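Local structure of xylulose kinase (Escherichia coli, 2ITM) at residues A[398-401]-A[402-405]; A[365-368]-A[369-373]; A[459-462]-A[463-467]. The protein catalyses the ATP-dependent phosphorylation of D-xylulose to D-xylulose 5-phosphate, a step of xylose metabolism, and works as a homodimeric sugar kinase of the FGGY family. All blocks are in the same frame, centred on the assembly; numbering follows the deposited sequence.

Contact 1 (A[398-401]-A[402-405])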
# COMPACT_ATOMS: atom_id res chain seq x y z
N ARG A 398 3.94 4.32 -26.60
CA ARG A 398 5.02 3.81 -27.40
C ARG A 398 5.00 2.29 -27.53
O ARG A 398 5.30 1.76 -28.60
CB ARG A 398 6.37 4.34 -26.92
CG ARG A 398 6.86 3.71 -25.62
CD ARG A 398 7.64 4.67 -24.71
NE ARG A 398 9.01 4.21 -24.46
CZ ARG A 398 9.73 4.53 -23.39
NH1 ARG A 398 9.22 5.30 -22.44
NH2 ARG A 398 10.97 4.06 -23.28
N SER A 399 4.61 1.59 -26.47
CA SER A 399 4.54 0.13 -26.49
C SER A 399 3.43 -0.45 -27.36
O SER A 399 2.26 -0.14 -27.19
CB SER A 399 4.46 -0.42 -25.07
OG SER A 399 4.43 -1.82 -25.07
N GLU A 400 3.83 -1.29 -28.30
CA GLU A 400 2.89 -2.02 -29.14
C GLU A 400 1.99 -2.95 -28.34
O GLU A 400 0.79 -3.01 -28.55
CB GLU A 400 3.66 -2.83 -30.18
CG GLU A 400 2.82 -3.72 -31.07
CD GLU A 400 3.67 -4.64 -31.92
OE1 GLU A 400 4.69 -5.13 -31.41
OE2 GLU A 400 3.33 -4.86 -33.09
N TYR A 401 2.59 -3.67 -27.41
CA TYR A 401 1.84 -4.54 -26.54
C TYR A 401 0.72 -3.79 -25.83
O TYR A 401 -0.40 -4.25 -25.78
CB TYR A 401 2.75 -5.21 -25.53
CG TYR A 401 2.00 -6.14 -24.61
CD1 TYR A 401 1.14 -7.09 -25.12
CD2 TYR A 401 2.12 -6.04 -23.24
CE1 TYR A 401 0.46 -7.93 -24.30
CE2 TYR A 401 1.43 -6.87 -22.40
CZ TYR A 401 0.59 -7.82 -22.94
OH TYR A 401 -0.11 -8.66 -22.13
N TRP A 402 1.05 -2.63 -25.27
CA TRP A 402 0.11 -1.95 -24.43
C TRP A 402 -0.99 -1.29 -25.23
O TRP A 402 -2.13 -1.31 -24.86
CB TRP A 402 0.79 -0.93 -23.53
CG TRP A 402 -0.12 -0.42 -22.47
CD1 TRP A 402 -0.85 -1.16 -21.59
CD2 TRP A 402 -0.44 0.94 -22.20
NE1 TRP A 402 -1.60 -0.35 -20.78
CE2 TRP A 402 -1.36 0.95 -21.14
CE3 TRP A 402 -0.04 2.15 -22.75
CZ2 TRP A 402 -1.87 2.12 -20.61
CZ3 TRP A 402 -0.54 3.30 -22.23
CH2 TRP A 402 -1.45 3.28 -21.17
N ARG A 403 -0.61 -0.73 -26.36
CA ARG A 403 -1.56 -0.15 -27.28
C ARG A 403 -2.64 -1.14 -27.65
O ARG A 403 -3.82 -0.80 -27.73
CB ARG A 403 -0.85 0.34 -28.55
CG ARG A 403 -0.05 1.63 -28.39
CD ARG A 403 0.20 2.36 -29.69
NE ARG A 403 0.90 1.50 -30.63
CZ ARG A 403 2.21 1.32 -30.66
NH1 ARG A 403 2.99 1.93 -29.79
NH2 ARG A 403 2.74 0.51 -31.55
N GLN A 404 -2.24 -2.39 -27.88
CA GLN A 404 -3.18 -3.44 -28.20
C GLN A 404 -4.03 -3.84 -27.02
O GLN A 404 -5.22 -4.05 -27.16
CB GLN A 404 -2.45 -4.67 -28.70
CG GLN A 404 -3.38 -5.75 -29.16
CD GLN A 404 -4.16 -5.34 -30.37
OE1 GLN A 404 -5.36 -5.52 -30.43
NE2 GLN A 404 -3.47 -4.77 -31.34
N MET A 405 -3.40 -3.96 -25.86
CA MET A 405 -4.11 -4.18 -24.63
C MET A 405 -5.16 -3.12 -24.45
O MET A 405 -6.28 -3.42 -24.05
CB MET A 405 -3.17 -4.21 -23.44
CG MET A 405 -3.90 -4.32 -22.11
SD MET A 405 -2.87 -4.27 -20.66
CE MET A 405 -2.10 -5.85 -20.80

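Contact 2 (A[365-368]-A[369-373])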
# COMPACT_ATOMS: atom_id res chain seq x y z
N VAL A 365 -0.47 -3.21 -13.18
CA VAL A 365 -0.38 -1.81 -13.53
C VAL A 365 -0.91 -1.50 -14.92
O VAL A 365 -1.75 -0.64 -15.09
CB VAL A 365 1.03 -1.26 -13.32
CG1 VAL A 365 1.05 0.22 -13.57
CG2 VAL A 365 1.51 -1.55 -11.94
N LEU A 366 -0.42 -2.23 -15.91
CA LEU A 366 -0.86 -2.03 -17.28
C LEU A 366 -2.37 -2.16 -17.41
O LEU A 366 -3.02 -1.34 -18.02
CB LEU A 366 -0.16 -3.01 -18.22
CG LEU A 366 1.35 -2.90 -18.34
CD1 LEU A 366 1.88 -3.78 -19.47
CD2 LEU A 366 1.76 -1.47 -18.54
N GLU A 367 -2.91 -3.20 -16.81
CA GLU A 367 -4.31 -3.51 -16.95
C GLU A 367 -5.17 -2.48 -16.22
O GLU A 367 -6.19 -2.06 -16.73
CB GLU A 367 -4.61 -4.92 -16.48
CG GLU A 367 -4.00 -5.99 -17.37
CD GLU A 367 -4.33 -7.41 -16.95
OE1 GLU A 367 -4.37 -7.70 -15.74
OE2 GLU A 367 -4.53 -8.24 -17.84
N GLY A 368 -4.73 -2.08 -15.04
CA GLY A 368 -5.45 -1.10 -14.25
C GLY A 368 -5.46 0.31 -14.80
O GLY A 368 -6.48 0.98 -14.82
N VAL A 369 -4.30 0.77 -15.25
CA VAL A 369 -4.25 2.00 -16.00
C VAL A 369 -5.13 1.90 -17.24
O VAL A 369 -5.90 2.79 -17.52
CB VAL A 369 -2.81 2.37 -16.40
CG1 VAL A 369 -2.82 3.59 -17.29
CG2 VAL A 369 -1.97 2.60 -15.17
N GLY A 370 -5.01 0.79 -17.95
CA GLY A 370 -5.92 0.49 -19.04
C GLY A 370 -7.38 0.63 -18.69
O GLY A 370 -8.13 1.28 -19.39
N TYR A 371 -7.78 0.00 -17.59
CA TYR A 371 -9.17 0.02 -17.16
C TYR A 371 -9.66 1.44 -16.88
O TYR A 371 -10.75 1.82 -17.28
CB TYR A 371 -9.37 -0.85 -15.92
CG TYR A 371 -9.10 -2.33 -16.10
CD1 TYR A 371 -9.34 -2.97 -17.30
CD2 TYR A 371 -8.60 -3.07 -15.06
CE1 TYR A 371 -9.08 -4.31 -17.44
CE2 TYR A 371 -8.33 -4.40 -15.19
CZ TYR A 371 -8.57 -5.02 -16.38
OH TYR A 371 -8.31 -6.34 -16.49
N ALA A 372 -8.83 2.21 -16.18
CA ALA A 372 -9.08 3.61 -15.91
C ALA A 372 -9.29 4.44 -17.18
O ALA A 372 -10.27 5.16 -17.31
CB ALA A 372 -7.97 4.18 -15.08
N LEU A 373 -8.35 4.32 -18.11
CA LEU A 373 -8.40 5.07 -19.35
C LEU A 373 -9.65 4.77 -20.18
O LEU A 373 -10.23 5.67 -20.76
CB LEU A 373 -7.14 4.82 -20.18
CG LEU A 373 -5.81 5.34 -19.61
CD1 LEU A 373 -4.64 4.92 -20.45
CD2 LEU A 373 -5.83 6.83 -19.39

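Contact 3 (A[459-462]-A[463-467])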
# COMPACT_ATOMS: atom_id res chain seq x y z
N ALA A 459 -11.61 -9.68 -30.47
CA ALA A 459 -12.96 -9.96 -30.00
C ALA A 459 -12.95 -10.89 -28.80
O ALA A 459 -13.78 -10.78 -27.92
CB ALA A 459 -13.79 -10.54 -31.12
N GLN A 460 -11.99 -11.81 -28.79
CA GLN A 460 -11.84 -12.75 -27.69
C GLN A 460 -11.30 -12.11 -26.42
O GLN A 460 -11.85 -12.30 -25.35
CB GLN A 460 -10.98 -13.96 -28.12
CG GLN A 460 -11.64 -14.88 -29.17
CD GLN A 460 -10.78 -16.09 -29.55
OE1 GLN A 460 -9.75 -15.94 -30.20
NE2 GLN A 460 -11.22 -17.28 -29.17
N ARG A 461 -10.22 -11.34 -26.55
CA ARG A 461 -9.64 -10.63 -25.41
C ARG A 461 -10.53 -9.51 -24.88
O ARG A 461 -10.53 -9.23 -23.72
CB ARG A 461 -8.26 -10.09 -25.74
CG ARG A 461 -7.22 -11.12 -26.07
CD ARG A 461 -5.96 -11.02 -25.23
NE ARG A 461 -5.55 -9.64 -24.97
CZ ARG A 461 -4.30 -9.26 -24.79
NH1 ARG A 461 -3.33 -10.15 -24.85
NH2 ARG A 461 -4.01 -7.98 -24.56
N TYR A 462 -11.29 -8.87 -25.76
CA TYR A 462 -12.27 -7.89 -25.34
C TYR A 462 -13.30 -8.50 -24.42
O TYR A 462 -13.58 -7.96 -23.37
CB TYR A 462 -12.95 -7.22 -26.53
CG TYR A 462 -14.11 -6.34 -26.19
CD1 TYR A 462 -13.92 -5.07 -25.71
CD2 TYR A 462 -15.41 -6.78 -26.35
CE1 TYR A 462 -14.97 -4.26 -25.39
CE2 TYR A 462 -16.47 -5.97 -26.03
CZ TYR A 462 -16.24 -4.71 -25.54
OH TYR A 462 -17.29 -3.92 -25.23
N ALA A 463 -13.85 -9.63 -24.82
CA ALA A 463 -14.83 -10.34 -24.02
C ALA A 463 -14.26 -10.77 -22.68
O ALA A 463 -14.96 -10.74 -21.68
CB ALA A 463 -15.38 -11.52 -24.76
N ALA A 464 -13.01 -11.17 -22.69
CA ALA A 464 -12.32 -11.59 -21.47
C ALA A 464 -12.11 -10.42 -20.52
O ALA A 464 -12.01 -10.60 -19.32
CB ALA A 464 -11.01 -12.23 -21.81
N TYR A 465 -12.01 -9.23 -21.08
CA TYR A 465 -11.69 -8.08 -20.27
C TYR A 465 -12.93 -7.51 -19.59
O TYR A 465 -12.84 -6.87 -18.58
CB TYR A 465 -10.93 -7.03 -21.07
CG TYR A 465 -9.43 -7.17 -21.00
CD1 TYR A 465 -8.67 -7.29 -22.13
CD2 TYR A 465 -8.77 -7.17 -19.78
CE1 TYR A 465 -7.30 -7.42 -22.07
CE2 TYR A 465 -7.40 -7.29 -19.70
CZ TYR A 465 -6.67 -7.41 -20.85
OH TYR A 465 -5.31 -7.54 -20.79
N GLN A 466 -14.09 -7.77 -20.17
CA GLN A 466 -15.28 -7.05 -19.74
C GLN A 466 -15.64 -7.27 -18.27
O GLN A 466 -15.90 -6.31 -17.57
CB GLN A 466 -16.46 -7.31 -20.66
CG GLN A 466 -16.39 -6.60 -21.99
CD GLN A 466 -16.60 -5.12 -21.87
OE1 GLN A 466 -17.70 -4.67 -21.55
NE2 GLN A 466 -15.56 -4.35 -22.14
N PRO A 467 -15.64 -8.51 -17.81
CA PRO A 467 -15.87 -8.78 -16.40
C PRO A 467 -14.81 -8.21 -15.48
O PRO A 467 -15.10 -7.89 -14.35
CB PRO A 467 -15.89 -10.30 -16.31
CG PRO A 467 -15.34 -10.80 -17.58
CD PRO A 467 -15.53 -9.74 -18.60

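Contact 1 (A[398-401]-A[402-405])
Ser399 caps the N-terminus of helix 400-410, the helix of a beta-alpha-beta unit in the C-terminal FGGY domain, and meets Trp402 and Arg403 of the first turn. With OG anti to the backbone N (chi1 -178°), the serine hydroxyl turns toward the first-turn N-H, and Ser399 OG accepts a long, weak capping bond from Trp402 N (3.5 Å). Ser399 O accepts Arg403 N at 3.0 Å; Tyr401 O, two residues on, accepts Met405 N. Arg403 folds back over this start: its chain bends at chi3 (-58°), so that Ser399 O and Glu400 CA lie over one guanidinium face while Arg398 O sits near the plane at the edge. Arg403 NH1 makes a weak bond, short but well off straight (2.6 Å, 135°), to Arg398 O, and a second bond to Ala397 O. Further along, the Met405 methyl CE packs obliquely on the Tyr401 ring, 3.7 Å from its OH. The Trp402 indole packs against Ala294 and Leu298 of helix 294-304 and Val369 and Leu373 of helix 358-381, whereas the remaining guanidinium nitrogens of Arg403 bind Gln453 and His455 of strand 451-455, with Tyr416 of strand 414-417 as cation-pi partner.

Contact 2 (A[365-368]-A[369-373])
Tyr371 carries CG anti to its own carbonyl carbon (chi1 -63°), which swings the ring back along the helix toward Glu367, one turn earlier; Glu367 has nearly the same first torsion (-68°) and then runs extended beyond CG. The two side chains therefore run alongside each other off the same flank of the helix, carboxylate and ring planes 30° apart. The phenol end of the tyrosine passes the glutamate stem, Tyr371 OH 4.0 Å from Glu367 CB, while Glu367 O lies over one face of the ring near its rim, 3.0 Å from Tyr371 CG. Glu367 O also accepts Tyr371 N at 2.7 Å, so one backbone acceptor is both hydrogen-bonded and covered by the ring. The polar end of Glu367 is held from outside: OE2 forms a salt bridge with Arg363 and a hydrogen bond with Tyr465, an arrangement that probably favours the charged carboxylate. Elsewhere round the helix, Val365 CG1 and Val369 CG2 meet at 4.2 Å, both valines also touching Phe329 of strand 328-333. Val369 N to Val365 O (2.9 Å) and Ala372 N to Gly368 O (3.0 Å) keep the i to i+4 ladder regular through Gly368 and Gly370. This is the buried middle of helix 358-381, packed between helices 294-304, 400-410 and 459-479 in the actin-like ATPase fold of the FGGY C-terminal domain.

Contact 3 (A[459-462]-A[463-467])
Gln466 lays its side chain over one face of the Tyr462 ring, crossing it obliquely. The glutamine bends at chi2 (-71°), which carries the amide back over the phenol; the amide is stacked on the ring, the two planes 24° apart. Gln466 CG makes a CH-pi contact 4.2 Å from the Tyr462 ring centroid, close to the ring normal. Gln466 NE2 lies 3.3 Å from Tyr462 CE1. A second i to i+4 pair, Arg461 and Tyr465, lies round the helix from the first; the two extend together, with the guanidinium plane 78° from the ring, and Arg461 NE comes within 4.0 Å of Tyr465 CE1. Both pairs belong to the first turns of helix 459-479, the C-terminal helix, whose inner side rests on helix 400-410 through Arg461 and Tyr465, both of which touch Met405. Arg461 NH2 is engaged in a salt bridge with Asp408 of that helix, and Tyr465 OH has Glu367 as its partner. The backbone bonding departs from a plain i to i+4 pattern here. Tyr462 O accepts Tyr465 N at 3.1 Å, the donor standing well above the carbonyl plane, and takes a weak bond from Gln466 N as well; Tyr465 N in turn makes a weak bond to Arg461 O. The helix kinks at Pro467, whose nitrogen makes no bond to the preceding turn.

Three helices of the C-terminal half meet here: contact 2 lies in the middle of helix 358-381, contact 1 at the N-cap and first turns of helix 400-410, and contact 3 at the start of helix 459-479, in that order along the chain. Their centres lie 12 to 16 Å apart. Contacts 1 and 2 join where Trp402 NE1 probably bonds Leu366 O and Met405 packs on the same leucine. Contact 3 closes the group: Tyr371 OH of contact 2 packs 3.4 Å from Tyr465 CD2, and Met405 of contact 1 lies against the Tyr465 hydroxyl. The three helices thus form one cluster beside the C-terminal half's sheet, away from the xylulose pocket.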